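Local coordinates for protein dual function macrocyclase-peptidase POPB (Galerina marginata, PDB 5N4B) that cleaves peptides after proline and macrocyclises their products in the biosynthesis of the amanitin family of mushroom toxins, at residues E74-S79 with D714-I719; E384-L387 with V393-T396; R543-V548 with F633-P638. The protein carries 1 engineered substitution. All blocks are in the same frame, centred on the assembly; numbering follows the deposited sequence.

Interaction 1 of 3, residues E74-S79 with D714-I719; sequences EKFRAS and DKWGFI
Phe-76 and Trp-716 meet ring against ring between two helices, and this one pair makes the contact. In the conformer described here, one of two modelled for the tryptophan, Phe-76 CE2 comes to 3.5 Å from Trp-716 CD1, at the edge of the indole and near its plane. Trp-716 CB lies in the plane of the phenyl ring, 3.9 Å from Phe-76 CZ. The phenyl and the five-membered ring stand at 90° with their centroids 5.5 Å apart, an oblique meeting in which neither ring lies flat on the other. On both residues the CB bond is directed at the opposite helix, and CG is anti to the carbonyl carbon (chi1 -71° in Phe-76), which lets two rings span the 10.2 Å between Phe-76 CA and Trp-716 CA. The backbones themselves do not touch, and the summed buried surface is just 86 Å².

Helix 705-722, which carries the tryptophan, is the last helix of the alpha/beta-hydrolase domain, whereas helix 68-80 comes from the N-terminal part of the chain, shortly before the first propeller blade. Helix 510-519 touches both helices, Trp-716 through Ile-511 and Ser-79 through Pro-510 and Thr-514. The methylene CE of Lys-715 sits 3.3 Å above one face of the indole, displaced toward its rim; the amino group beyond is held by Glu-602 and Asn-575.

On the far side of helix 68-80 the tight apolar packing gives way to solvent, where Glu-74 and Arg-77 are exposed and Ala-78 is partly so. Ser-79, still buried, turns its hydroxyl back into its own helix and donates from OG to Phe-76 O at 2.9 Å, 22° out of the carbonyl plane.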
loop_
_atom_site.group_PDB
_atom_site.type_symbol
_atom_site.label_atom_id
_atom_site.label_comp_id
_atom_site.label_asym_id
_atom_site.label_seq_id
_atom_site.Cartn_x
_atom_site.Cartn_y
_atom_site.Cartn_z
ATOM N N GLU A 74 -14.020 2.680 22.446
ATOM C CA GLU A 74 -15.265 3.427 22.315
ATOM C C GLU A 74 -15.053 4.698 21.509
ATOM O O GLU A 74 -15.853 5.026 20.618
ATOM C CB GLU A 74 -15.767 3.741 23.717
ATOM C CG GLU A 74 -16.988 4.578 23.816
ATOM C CD GLU A 74 -17.377 5.001 25.257
ATOM O OE1 GLU A 74 -16.782 4.494 26.299
ATOM O OE2 GLU A 74 -18.206 5.923 25.331
ATOM N N LYS A 75 -13.989 5.446 21.812
ATOM C CA LYS A 75 -13.713 6.694 21.093
ATOM C C LYS A 75 -13.351 6.415 19.631
ATOM O O LYS A 75 -13.771 7.148 18.735
ATOM C CB LYS A 75 -12.550 7.438 21.755
ATOM C CG LYS A 75 -12.804 7.941 23.180
ATOM C CD LYS A 75 -11.492 8.488 23.799
ATOM C CE LYS A 75 -11.644 8.904 25.266
ATOM N NZ LYS A 75 -12.579 10.012 25.431
ATOM N N PHE A 76 -12.571 5.372 19.381
ATOM C CA PHE A 76 -12.092 5.079 18.030
ATOM C C PHE A 76 -13.226 4.561 17.148
ATOM O O PHE A 76 -13.315 4.919 15.974
ATOM C CB PHE A 76 -10.977 4.037 18.067
ATOM C CG PHE A 76 -9.649 4.531 18.643
ATOM C CD1 PHE A 76 -9.421 5.862 18.874
ATOM C CD2 PHE A 76 -8.662 3.624 18.943
ATOM C CE1 PHE A 76 -8.163 6.299 19.335
ATOM C CE2 PHE A 76 -7.398 4.038 19.445
ATOM C CZ PHE A 76 -7.171 5.360 19.641
ATOM N N ARG A 77 -14.054 3.669 17.680
ATOM C CA ARG A 77 -15.204 3.207 16.911
ATOM C C ARG A 77 -16.075 4.374 16.495
ATOM O O ARG A 77 -16.483 4.468 15.340
ATOM C CB ARG A 77 -16.004 2.228 17.756
ATOM C CG ARG A 77 -17.057 1.441 16.985
ATOM C CD ARG A 77 -17.908 0.526 17.877
ATOM N NE ARG A 77 -17.103 -0.419 18.710
ATOM C CZ ARG A 77 -16.896 -0.315 19.995
ATOM N NH1 ARG A 77 -17.409 0.681 20.712
ATOM N NH2 ARG A 77 -16.180 -1.248 20.608
ATOM N N ALA A 78 -16.329 5.306 17.420
ATOM C CA ALA A 78 -17.138 6.472 17.065
ATOM C C ALA A 78 -16.462 7.306 15.991
ATOM O O ALA A 78 -17.118 7.810 15.077
ATOM C CB ALA A 78 -17.444 7.291 18.310
ATOM N N SER A 79 -15.147 7.455 16.086
ATOM C CA SER A 79 -14.428 8.269 15.111
ATOM C C SER A 79 -14.485 7.681 13.711
ATOM O O SER A 79 -14.369 8.430 12.741
ATOM C CB SER A 79 -12.979 8.496 15.554
ATOM O OG SER A 79 -12.129 7.439 15.214
ATOM N N ASP A 714 -5.822 -1.460 21.250
ATOM C CA ASP A 714 -4.704 -2.132 21.928
ATOM C C ASP A 714 -3.383 -1.429 21.626
ATOM O O ASP A 714 -2.581 -1.191 22.531
ATOM C CB ASP A 714 -4.586 -3.570 21.435
ATOM C CG ASP A 714 -5.578 -4.540 22.048
ATOM O OD1 ASP A 714 -6.276 -4.176 22.986
ATOM O OD2 ASP A 714 -5.639 -5.711 21.556
ATOM N N LYS A 715 -3.145 -1.110 20.361
ATOM C CA LYS A 715 -1.878 -0.510 19.941
ATOM C C LYS A 715 -1.687 0.867 20.561
ATOM O O LYS A 715 -0.663 1.154 21.199
ATOM C CB LYS A 715 -1.830 -0.381 18.411
ATOM C CG LYS A 715 -0.779 0.520 17.898
ATOM C CD LYS A 715 -0.631 0.361 16.393
ATOM C CE LYS A 715 -1.624 1.120 15.645
ATOM N NZ LYS A 715 -1.035 1.461 14.266
ATOM N N TRP A 716 -2.682 1.744 20.375
ATOM C CA TRP A 716 -2.537 3.113 20.848
ATOM C C TRP A 716 -2.653 3.172 22.365
ATOM O O TRP A 716 -2.004 4.005 23.009
ATOM C CB TRP A 716 -3.542 4.046 20.154
ATOM C CG TRP A 716 -3.369 4.107 18.669
ATOM C CD1 TRP A 716 -4.316 3.816 17.717
ATOM C CD2 TRP A 716 -2.177 4.448 17.953
ATOM N NE1 TRP A 716 -3.783 3.970 16.465
ATOM C CE2 TRP A 716 -2.466 4.333 16.575
ATOM C CE3 TRP A 716 -0.896 4.834 18.346
ATOM C CZ2 TRP A 716 -1.523 4.606 15.582
ATOM C CZ3 TRP A 716 0.044 5.098 17.364
ATOM C CH2 TRP A 716 -0.272 4.991 16.001
ATOM N N GLY A 717 -3.439 2.282 22.957
ATOM C CA GLY A 717 -3.485 2.209 24.420
ATOM C C GLY A 717 -2.178 1.724 25.017
ATOM O O GLY A 717 -1.722 2.235 26.054
ATOM N N PHE A 718 -1.554 0.765 24.359
ATOM C CA PHE A 718 -0.239 0.292 24.796
ATOM C C PHE A 718 0.754 1.436 24.773
ATOM O O PHE A 718 1.514 1.643 25.717
ATOM C CB PHE A 718 0.222 -0.870 23.932
ATOM C CG PHE A 718 1.617 -1.368 24.266
ATOM C CD1 PHE A 718 1.752 -2.366 25.209
ATOM C CD2 PHE A 718 2.717 -0.870 23.641
ATOM C CE1 PHE A 718 3.007 -2.860 25.577
ATOM C CE2 PHE A 718 3.987 -1.353 23.985
ATOM C CZ PHE A 718 4.118 -2.343 24.933
ATOM N N ILE A 719 0.771 2.174 23.671
ATOM C CA ILE A 719 1.676 3.297 23.556
ATOM C C ILE A 719 1.376 4.317 24.645
ATOM O O ILE A 719 2.285 4.827 25.303
ATOM C CB ILE A 719 1.600 3.907 22.152
ATOM C CG1 ILE A 719 2.308 3.009 21.127
ATOM C CG2 ILE A 719 2.216 5.309 22.153
ATOM C CD1 ILE A 719 2.044 3.366 19.708
#

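Interaction 2 of 3, residues E384-L387 with V393-T396; sequences EIYL and VQLT
Strands 384-387 and 394-396 join in an antiparallel hydrogen-bonded pair, Leu-387 with Thr-396, although their short axes run at 109° to each other. Leu-387 N donates to Thr-396 O at 3.0 Å, and Leu-387 O accepts from Leu-395 N at 2.7 Å; both bonds are nearly linear. One residue thus faces two, Leu-395 and Thr-396, and Leu-395 adopts a helix-like backbone that bends its strand sharply. Thr-396 O takes a further contact from Tyr-386 CA, a CA-H...O approach of 3.3 Å, and is thereby met by two neighbouring residues of the opposite strand.

Among the side chains, Gln-394 lies across the ring of Tyr-386. With CG anti to the backbone N (chi1 -165°) and the chain extended beyond it, the glutamine reaches back over the ring, where its amide lies 23° from the ring plane. Its CD comes to 3.4 Å from Tyr-386 CD2, and its OE1 rests over one face, displaced toward the rim. The far end of the tyrosine is fixed by its own strand: Tyr-386 OH donates to Glu-384 OE1 at 2.7 Å, from above the carboxylate plane, while the other carboxylate oxygen of Glu-384 pairs with Arg-379. Leu-387 and Thr-396 share the other face of the sheet, with Leu-387 CB 4.0 Å from Thr-396 CG2, and Phe-435 also packs on Leu-387. More loosely, Leu-387 CD2 and Leu-395 CD1 approach to 4.2 Å at the exposed margin.

The doubled position opposite Leu-387 is a classic beta bulge. It occurs in the hairpin of the third and fourth strands, 382-388 and 394-398, of a four-stranded antiparallel blade, the sixth of seven in the prolyl oligopeptidase beta-propeller.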
loop_
_atom_site.group_PDB
_atom_site.type_symbol
_atom_site.label_atom_id
_atom_site.label_comp_id
_atom_site.label_asym_id
_atom_site.label_seq_id
_atom_site.Cartn_x
_atom_site.Cartn_y
_atom_site.Cartn_z
ATOM N N GLU A 384 0.091 18.731 -6.163
ATOM C CA GLU A 384 -0.392 19.872 -6.928
ATOM C C GLU A 384 -0.965 19.343 -8.235
ATOM O O GLU A 384 -0.373 18.465 -8.871
ATOM C CB GLU A 384 0.732 20.841 -7.217
ATOM C CG GLU A 384 1.503 21.258 -5.975
ATOM C CD GLU A 384 2.628 22.247 -6.258
ATOM O OE1 GLU A 384 2.893 22.553 -7.452
ATOM O OE2 GLU A 384 3.248 22.739 -5.299
ATOM N N ILE A 385 -2.103 19.873 -8.661
ATOM C CA ILE A 385 -2.821 19.357 -9.823
ATOM C C ILE A 385 -2.822 20.398 -10.920
ATOM O O ILE A 385 -3.196 21.547 -10.682
ATOM C CB ILE A 385 -4.255 18.949 -9.441
ATOM C CG1 ILE A 385 -4.263 18.004 -8.215
ATOM C CG2 ILE A 385 -4.917 18.281 -10.642
ATOM C CD1 ILE A 385 -4.753 18.665 -6.979
ATOM N N TYR A 386 -2.477 19.986 -12.144
ATOM C CA TYR A 386 -2.422 20.889 -13.302
ATOM C C TYR A 386 -3.144 20.275 -14.488
ATOM O O TYR A 386 -3.078 19.074 -14.713
ATOM C CB TYR A 386 -0.967 21.219 -13.712
ATOM C CG TYR A 386 -0.201 21.920 -12.624
ATOM C CD1 TYR A 386 0.477 21.195 -11.667
ATOM C CD2 TYR A 386 -0.218 23.278 -12.504
ATOM C CE1 TYR A 386 1.157 21.838 -10.649
ATOM C CE2 TYR A 386 0.476 23.923 -11.533
ATOM C CZ TYR A 386 1.146 23.206 -10.587
ATOM O OH TYR A 386 1.783 23.885 -9.561
ATOM N N LEU A 387 -3.739 21.145 -15.310
ATOM C CA LEU A 387 -4.323 20.798 -16.595
ATOM C C LEU A 387 -3.380 21.275 -17.690
ATOM O O LEU A 387 -2.927 22.426 -17.649
ATOM C CB LEU A 387 -5.699 21.455 -16.726
ATOM C CG LEU A 387 -6.411 21.156 -18.022
ATOM C CD1 LEU A 387 -6.807 19.684 -18.127
ATOM C CD2 LEU A 387 -7.667 22.046 -18.084
ATOM N N VAL A 393 0.970 22.653 -23.063
ATOM C CA VAL A 393 0.994 23.919 -22.348
ATOM C C VAL A 393 0.299 23.737 -21.019
ATOM O O VAL A 393 -0.841 23.257 -20.973
ATOM C CB VAL A 393 0.335 25.046 -23.170
ATOM C CG1 VAL A 393 0.345 26.335 -22.363
ATOM C CG2 VAL A 393 1.020 25.253 -24.494
ATOM N N GLN A 394 0.962 24.115 -19.932
ATOM C CA GLN A 394 0.292 24.097 -18.639
ATOM C C GLN A 394 -0.722 25.220 -18.607
ATOM O O GLN A 394 -0.344 26.398 -18.692
ATOM C CB GLN A 394 1.326 24.273 -17.543
ATOM C CG GLN A 394 0.789 23.900 -16.173
ATOM C CD GLN A 394 1.803 24.197 -15.111
ATOM O OE1 GLN A 394 2.655 23.350 -14.777
ATOM N NE2 GLN A 394 1.735 25.374 -14.584
ATOM N N LEU A 395 -2.005 24.875 -18.486
ATOM C CA LEU A 395 -3.093 25.833 -18.603
ATOM C C LEU A 395 -3.485 26.444 -17.290
ATOM O O LEU A 395 -3.747 27.655 -17.223
ATOM C CB LEU A 395 -4.319 25.172 -19.236
ATOM C CG LEU A 395 -4.142 24.644 -20.671
ATOM C CD1 LEU A 395 -5.375 23.909 -21.125
ATOM C CD2 LEU A 395 -3.792 25.736 -21.640
ATOM N N THR A 396 -3.560 25.625 -16.244
ATOM C CA THR A 396 -4.078 26.107 -14.984
ATOM C C THR A 396 -3.703 25.110 -13.895
ATOM O O THR A 396 -3.508 23.915 -14.156
ATOM C CB THR A 396 -5.593 26.335 -15.048
ATOM O OG1 THR A 396 -6.036 27.017 -13.871
ATOM C CG2 THR A 396 -6.333 25.095 -15.179
#

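Interaction 3 of 3, residues R543-V548 with F633-P638; sequences RRETKV and FDYIYP
Tyr-635 lays its ring against the backbone of Arg-544 and Glu-545. The central interaction is CH-pi: Glu-545 CA stands 3.6 Å from the ring centroid and only 3° off the normal. Plain van der Waals contacts surround it, with Glu-545 CB 3.6 Å from Tyr-635 CE2 and Arg-544 C 3.5 Å from Tyr-635 CE1. A chi1 of 61°, with CG between the backbone N and the carbonyl carbon, turns the ring to this position.

Polar contacts gather at the phenol end. Tyr-635 OH lies over one face of the Arg-544 guanidinium, toward its rim, with the two planes 78° apart. A water 2.7 Å from Tyr-635 OH donates to Glu-545 OE1 at 3.1 Å and accepts a weak bond from Arg-544 NH2 at 3.2 Å, linking three side chains. The main charge partner of Arg-544 is Glu-632, and its NH1 also binds Ile-621 O.

The contact is a surface one within the hydrolase domain, joining helix 630-636 to the loop between helices 536-540 and 548-563. Helix 621-624 adjoins that loop through the salt bridge of Glu-623 with Lys-547.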
loop_
_atom_site.group_PDB
_atom_site.type_symbol
_atom_site.label_atom_id
_atom_site.label_comp_id
_atom_site.label_asym_id
_atom_site.label_seq_id
_atom_site.Cartn_x
_atom_site.Cartn_y
_atom_site.Cartn_z
ATOM N N ARG A 543 18.918 2.636 0.213
ATOM C CA ARG A 543 18.683 1.400 -0.508
ATOM C C ARG A 543 19.989 0.614 -0.597
ATOM O O ARG A 543 21.035 1.198 -0.846
ATOM C CB ARG A 543 18.244 1.797 -1.942
ATOM C CG ARG A 543 17.820 0.697 -2.845
ATOM C CD ARG A 543 17.215 1.214 -4.173
ATOM N NE ARG A 543 18.222 1.804 -5.061
ATOM C CZ ARG A 543 17.997 2.730 -6.001
ATOM N NH1 ARG A 543 16.772 3.260 -6.223
ATOM N NH2 ARG A 543 19.036 3.132 -6.729
ATOM N N ARG A 544 19.925 -0.701 -0.410
ATOM C CA ARG A 544 21.108 -1.540 -0.570
ATOM C C ARG A 544 22.239 -1.003 0.304
ATOM O O ARG A 544 22.084 -0.914 1.521
ATOM C CB ARG A 544 21.466 -1.740 -2.064
ATOM C CG ARG A 544 20.397 -2.600 -2.782
ATOM C CD ARG A 544 20.561 -2.682 -4.300
ATOM N NE ARG A 544 21.868 -3.181 -4.660
ATOM C CZ ARG A 544 22.155 -4.474 -4.788
ATOM N NH1 ARG A 544 21.237 -5.413 -4.576
ATOM N NH2 ARG A 544 23.383 -4.825 -5.132
ATOM N N GLU A 545 23.384 -0.632 -0.263
ATOM C CA GLU A 545 24.479 -0.220 0.607
ATOM C C GLU A 545 24.220 1.067 1.390
ATOM O O GLU A 545 24.960 1.323 2.351
ATOM C CB GLU A 545 25.793 -0.120 -0.170
ATOM C CG GLU A 545 25.894 1.056 -1.096
ATOM C CD GLU A 545 25.357 0.803 -2.496
ATOM O OE1 GLU A 545 24.602 -0.176 -2.734
ATOM O OE2 GLU A 545 25.725 1.613 -3.389
ATOM N N THR A 546 23.239 1.880 1.005
ATOM C CA THR A 546 22.902 3.084 1.754
ATOM C C THR A 546 21.669 2.921 2.644
ATOM O O THR A 546 21.151 3.919 3.153
ATOM C CB THR A 546 22.637 4.261 0.806
ATOM O OG1 THR A 546 21.510 3.974 0.002
ATOM C CG2 THR A 546 23.839 4.592 -0.108
ATOM N N LYS A 547 21.182 1.692 2.834
ATOM C CA LYS A 547 19.965 1.487 3.626
ATOM C C LYS A 547 20.118 2.015 5.042
ATOM O O LYS A 547 19.126 2.427 5.656
ATOM C CB LYS A 547 19.606 -0.012 3.658
ATOM C CG LYS A 547 18.203 -0.287 4.195
ATOM C CD LYS A 547 17.143 0.101 3.141
ATOM C CE LYS A 547 15.936 0.742 3.711
ATOM N NZ LYS A 547 15.101 1.308 2.580
ATOM N N VAL A 548 21.333 2.016 5.588
ATOM C CA VAL A 548 21.554 2.575 6.922
ATOM C C VAL A 548 21.052 4.016 7.005
ATOM O O VAL A 548 20.627 4.458 8.074
ATOM C CB VAL A 548 23.028 2.451 7.348
ATOM C CG1 VAL A 548 23.905 3.295 6.465
ATOM C CG2 VAL A 548 23.209 2.915 8.802
ATOM N N PHE A 633 26.559 -9.036 1.980
ATOM C CA PHE A 633 26.532 -9.520 3.357
ATOM C C PHE A 633 27.183 -8.506 4.298
ATOM O O PHE A 633 26.695 -8.230 5.397
ATOM C CB PHE A 633 27.217 -10.892 3.468
ATOM C CG PHE A 633 27.281 -11.404 4.863
ATOM C CD1 PHE A 633 28.359 -11.086 5.685
ATOM C CD2 PHE A 633 26.268 -12.180 5.401
ATOM C CE1 PHE A 633 28.417 -11.539 6.971
ATOM C CE2 PHE A 633 26.346 -12.630 6.732
ATOM C CZ PHE A 633 27.394 -12.295 7.487
ATOM N N ASP A 634 28.295 -7.917 3.881
ATOM C CA ASP A 634 29.041 -7.053 4.787
ATOM C C ASP A 634 28.305 -5.785 5.190
ATOM O O ASP A 634 28.590 -5.232 6.258
ATOM C CB ASP A 634 30.407 -6.709 4.211
ATOM C CG ASP A 634 31.382 -7.843 4.345
ATOM O OD1 ASP A 634 31.142 -8.879 5.013
ATOM O OD2 ASP A 634 32.455 -7.681 3.737
ATOM N N TYR A 635 27.393 -5.258 4.371
ATOM C CA TYR A 635 26.572 -4.139 4.818
ATOM C C TYR A 635 25.208 -4.564 5.351
ATOM O O TYR A 635 24.605 -3.815 6.123
ATOM C CB TYR A 635 26.449 -3.058 3.740
ATOM C CG TYR A 635 25.817 -3.427 2.422
ATOM C CD1 TYR A 635 24.458 -3.650 2.296
ATOM C CD2 TYR A 635 26.567 -3.453 1.262
ATOM C CE1 TYR A 635 23.889 -3.950 1.058
ATOM C CE2 TYR A 635 26.001 -3.709 0.025
ATOM C CZ TYR A 635 24.641 -3.952 -0.081
ATOM O OH TYR A 635 24.053 -4.217 -1.315
ATOM N N ILE A 636 24.746 -5.767 5.004
ATOM C CA ILE A 636 23.471 -6.284 5.519
ATOM C C ILE A 636 23.585 -6.756 6.962
ATOM O O ILE A 636 22.738 -6.448 7.817
ATOM C CB ILE A 636 22.957 -7.427 4.628
ATOM C CG1 ILE A 636 22.626 -6.919 3.247
ATOM C CG2 ILE A 636 21.733 -8.089 5.240
ATOM C CD1 ILE A 636 22.458 -8.060 2.187
ATOM N N TYR A 637 24.586 -7.580 7.240
ATOM C CA TYR A 637 24.703 -8.191 8.558
ATOM C C TYR A 637 24.710 -7.195 9.691
ATOM O O TYR A 637 24.015 -7.442 10.696
ATOM C CB TYR A 637 25.967 -9.063 8.550
ATOM C CG TYR A 637 26.209 -9.919 9.759
ATOM C CD1 TYR A 637 25.201 -10.647 10.356
ATOM C CD2 TYR A 637 27.502 -10.062 10.260
ATOM C CE1 TYR A 637 25.449 -11.485 11.440
ATOM C CE2 TYR A 637 27.754 -10.912 11.361
ATOM C CZ TYR A 637 26.709 -11.596 11.927
ATOM O OH TYR A 637 26.929 -12.438 12.998
ATOM N N PRO A 638 25.411 -6.063 9.618
ATOM C CA PRO A 638 25.366 -5.105 10.744
ATOM C C PRO A 638 24.046 -4.367 10.900
ATOM O O PRO A 638 23.869 -3.698 11.916
ATOM C CB PRO A 638 26.497 -4.116 10.426
ATOM C CG PRO A 638 27.214 -4.690 9.251
ATOM C CD PRO A 638 26.392 -5.695 8.589
HETATM O O HOH W 1 25.367 -3.103 -3.363
#

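Overall arrangement
The three contacts are well separated, with centres 36 to 41 Å apart and nearest atoms no closer than about 20 Å. Interaction 1 closes almost the whole chain, bringing helix 68-80 against helix 705-722, and both other contacts fall within the sequence it spans. Interaction 2 comes first, a local hairpin in the sixth propeller blade; interaction 3 follows, between a loop and a short helix of the hydrolase domain. The two therefore belong to different domains, whereas interaction 1 ties the polypeptide before the propeller to the end of the hydrolase domain. This reflects the architecture of prolyl oligopeptidases, in which the catalytic domain is built from both ends of the chain and the propeller is inserted between them.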